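Local coordinates for cellulosomal-scaffolding protein A (Clostridium thermocellum, PDB 4B9F) that probably binds crystalline cellulose through this family 3a carbohydrate-binding module of the cellulosome scaffold, at residues A58-S63 with A105-Q110. Sequence-based numbering, arbitrary orientation.
Sequences AAIIGS and AHVQIQ
Ala59 and Gln108 face each other as a hydrogen-bonded antiparallel pair: Ala59 N donates a hydrogen bond to Gln108 O at 3.1 Å, and Gln108 N donates one back to Ala59 O. The next such pair is Ile61 with His106, where Ile61 N reaches His106 O at 2.8 Å in a nearly straight bond (169° at the hydrogen) and His106 N donates to Ile61 O at 3.0 Å. CA-H...O contacts supplement this ladder, among them Ala58 CA to Gln108 O, 3.0 Å, and Val107 CA to Ala59 O, so both acceptors of the first pair are touched twice.

On the face carrying Ala59, Ile61, His106 and Gln108, Ile61 lays its CB over the His106 imidazole in a CH-pi contact, 3.7 Å from the ring centroid and displaced toward the rim on the CE1-NE2 side. A chi1 of 69° sets His106 CG between its backbone N and carbonyl carbon, and the ring stands beside the Ile61 side chain, both pointing the same way. Farther along, Gln108 NE2 donates to Gln110 OE1 at 2.9 Å, tying together two side chains of the same strand. The other face is aliphatic: Ile60 CG1 meets Val107 CG2 at 4.1 Å, and Ala58 CB lies against Ile109 CG1. Past the last bridge, Ala105 CB packs on Gly62 CA.

Strands 51-61 and 106-115 are neighbours in one antiparallel sheet of the CBM3 beta-sandwich, flanked by strands 67-69 and 20-26; Val107 and Ile60 bond through their backbones to Val24 and Asn68, respectively. The chemistry is therefore that of an interior strand pair: the backbone N and O of Ala59, Ile61, His106 and Gln108 are bonded across it, with small and branched aliphatics on one face and a mixed face on the other, where Ala59 and Ile61 sit among His106 and Gln108.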
ATOM      1  N   ALA A  58       1.776   5.565 -10.053  1.00  8.92           N
ATOM      2  CA  ALA A  58       0.856   6.201  -9.113  1.00  9.20           C
ATOM      3  C   ALA A  58       0.382   7.509  -9.698  1.00  8.07           C
ATOM      4  O   ALA A  58       1.136   8.208 -10.379  1.00 10.07           O
ATOM      5  CB  ALA A  58       1.523   6.435  -7.762  1.00 10.06           C
ATOM      6  N   ALA A  59      -0.866   7.853  -9.413  1.00  9.19           N
ATOM      7  CA  ALA A  59      -1.403   9.109  -9.902  1.00  9.76           C
ATOM      8  C   ALA A  59      -2.468   9.628  -8.968  1.00  9.49           C
ATOM      9  O   ALA A  59      -3.182   8.848  -8.321  1.00 10.48           O
ATOM     10  CB  ALA A  59      -1.958   8.958 -11.329  1.00 12.73           C
ATOM     11  N   ILE A  60      -2.555  10.950  -8.892  1.00  9.90           N
ATOM     12  CA  ILE A  60      -3.648  11.613  -8.194  1.00  9.99           C
ATOM     13  C   ILE A  60      -4.669  12.025  -9.242  1.00  9.97           C
ATOM     14  O   ILE A  60      -4.336  12.731 -10.204  1.00 11.01           O
ATOM     15  CB  ILE A  60      -3.165  12.854  -7.412  1.00 10.38           C
ATOM     16  CG1 ILE A  60      -2.084  12.457  -6.398  1.00 11.53           C
ATOM     17  CG2 ILE A  60      -4.340  13.541  -6.730  1.00 11.55           C
ATOM     18  CD1 ILE A  60      -1.394  13.657  -5.733  1.00 12.86           C
ATOM     19  N   ILE A  61      -5.899  11.554  -9.065  1.00 10.46           N
ATOM     20  CA  ILE A  61      -6.977  11.842  -9.992  1.00 11.20           C
ATOM     21  C   ILE A  61      -7.948  12.798  -9.318  1.00 11.00           C
ATOM     22  O   ILE A  61      -8.510  12.483  -8.266  1.00 11.78           O
ATOM     23  CB  ILE A  61      -7.723  10.555 -10.393  1.00 11.65           C
ATOM     24  CG1 ILE A  61      -6.733   9.498 -10.901  1.00 13.66           C
ATOM     25  CG2 ILE A  61      -8.823  10.866 -11.409  1.00 12.81           C
ATOM     26  CD1 ILE A  61      -5.884   9.937 -12.085  1.00 15.23           C
ATOM     27  N   GLY A  62      -8.134  13.974  -9.911  1.00 11.24           N
ATOM     28  CA  GLY A  62      -9.008  14.972  -9.331  1.00 11.64           C
ATOM     29  C   GLY A  62     -10.463  14.593  -9.460  1.00 13.29           C
ATOM     30  O   GLY A  62     -10.825  13.659 -10.186  1.00 12.84           O
ATOM     31  N   SER A  63     -11.313  15.340  -8.775  1.00 14.77           N
ATOM     32  CA  SER A  63     -12.746  15.068  -8.834  1.00 17.72           C
ATOM     33  C   SER A  63     -13.335  15.251 -10.239  1.00 18.05           C
ATOM     34  O   SER A  63     -14.374  14.661 -10.563  1.00 19.35           O
ATOM     35  CB  SER A  63     -13.493  15.939  -7.825  1.00 22.49           C
ATOM     36  OG  SER A  63     -13.362  17.306  -8.159  1.00 26.90           O
ATOM     37  N   ALA A 105     -11.086  13.651  -4.572  1.00 12.09           N
ATOM     38  CA  ALA A 105      -9.969  13.141  -5.364  1.00 12.05           C
ATOM     39  C   ALA A 105      -9.540  11.781  -4.833  1.00 11.43           C
ATOM     40  O   ALA A 105      -9.817  11.436  -3.686  1.00 11.31           O
ATOM     41  CB  ALA A 105      -8.793  14.121  -5.323  1.00 11.87           C
ATOM     42  N   HIS A 106      -8.841  11.011  -5.659  1.00 10.66           N
ATOM     43  CA  HIS A 106      -8.244   9.773  -5.171  1.00 10.90           C
ATOM     44  C   HIS A 106      -6.816   9.631  -5.653  1.00 10.81           C
ATOM     45  O   HIS A 106      -6.421  10.260  -6.639  1.00 11.60           O
ATOM     46  CB  HIS A 106      -9.082   8.536  -5.533  1.00 13.38           C
ATOM     47  CG  HIS A 106      -9.107   8.203  -6.995  1.00 14.84           C
ATOM     48  ND1 HIS A 106     -10.072   8.686  -7.853  1.00 17.02           N
ATOM     49  CD2 HIS A 106      -8.311   7.398  -7.738  1.00 17.01           C
ATOM     50  CE1 HIS A 106      -9.864   8.201  -9.065  1.00 18.50           C
ATOM     51  NE2 HIS A 106      -8.800   7.417  -9.023  1.00 19.10           N
ATOM     52  N   VAL A 107      -6.042   8.820  -4.938  1.00 10.28           N
ATOM     53  CA  VAL A 107      -4.697   8.478  -5.369  1.00  9.74           C
ATOM     54  C   VAL A 107      -4.631   6.970  -5.542  1.00  9.13           C
ATOM     55  O   VAL A 107      -5.114   6.212  -4.689  1.00  9.81           O
ATOM     56  CB  VAL A 107      -3.600   9.023  -4.398  1.00 11.24           C
ATOM     57  CG1 VAL A 107      -3.806   8.531  -2.968  1.00 11.31           C
ATOM     58  CG2 VAL A 107      -2.209   8.680  -4.905  1.00 11.09           C
ATOM     59  N   GLN A 108      -4.073   6.541  -6.674  1.00  9.17           N
ATOM     60  CA  GLN A 108      -3.930   5.125  -6.965  1.00  9.00           C
ATOM     61  C   GLN A 108      -2.453   4.793  -6.976  1.00  8.76           C
ATOM     62  O   GLN A 108      -1.663   5.522  -7.574  1.00 10.46           O
ATOM     63  CB  GLN A 108      -4.549   4.802  -8.316  1.00 10.54           C
ATOM     64  CG  GLN A 108      -4.468   3.345  -8.707  1.00 12.30           C
ATOM     65  CD  GLN A 108      -5.419   3.015  -9.843  1.00 13.51           C
ATOM     66  OE1 GLN A 108      -6.580   3.441  -9.836  1.00 13.81           O
ATOM     67  NE2 GLN A 108      -4.935   2.268 -10.829  1.00 13.77           N
ATOM     68  N   ILE A 109      -2.091   3.702  -6.308  1.00  8.19           N
ATOM     69  CA  ILE A 109      -0.695   3.295  -6.151  1.00  8.35           C
ATOM     70  C   ILE A 109      -0.535   1.839  -6.535  1.00  9.06           C
ATOM     71  O   ILE A 109      -1.166   0.961  -5.946  1.00 10.05           O
ATOM     72  CB  ILE A 109      -0.215   3.469  -4.688  1.00  9.96           C
ATOM     73  CG1 ILE A 109      -0.428   4.913  -4.227  1.00 10.74           C
ATOM     74  CG2 ILE A 109       1.248   3.023  -4.541  1.00 11.14           C
ATOM     75  CD1 ILE A 109      -1.602   5.072  -3.246  1.00 12.82           C
ATOM     76  N   GLN A 110       0.309   1.586  -7.525  1.00  8.70           N
ATOM     77  CA  GLN A 110       0.579   0.226  -7.972  1.00  8.59           C
ATOM     78  C   GLN A 110       1.978  -0.128  -7.482  1.00  9.34           C
ATOM     79  O   GLN A 110       2.981   0.224  -8.100  1.00 11.72           O
ATOM     80  CB  GLN A 110       0.407   0.145  -9.491  1.00 10.96           C
ATOM     81  CG  GLN A 110      -1.008   0.600  -9.843  1.00 12.37           C
ATOM     82  CD  GLN A 110      -1.368   0.605 -11.310  1.00 13.53           C
ATOM     83  OE1 GLN A 110      -2.324   1.270 -11.686  1.00 13.60           O
ATOM     84  NE2 GLN A 110      -0.631  -0.141 -12.140  1.00 14.58           N
TER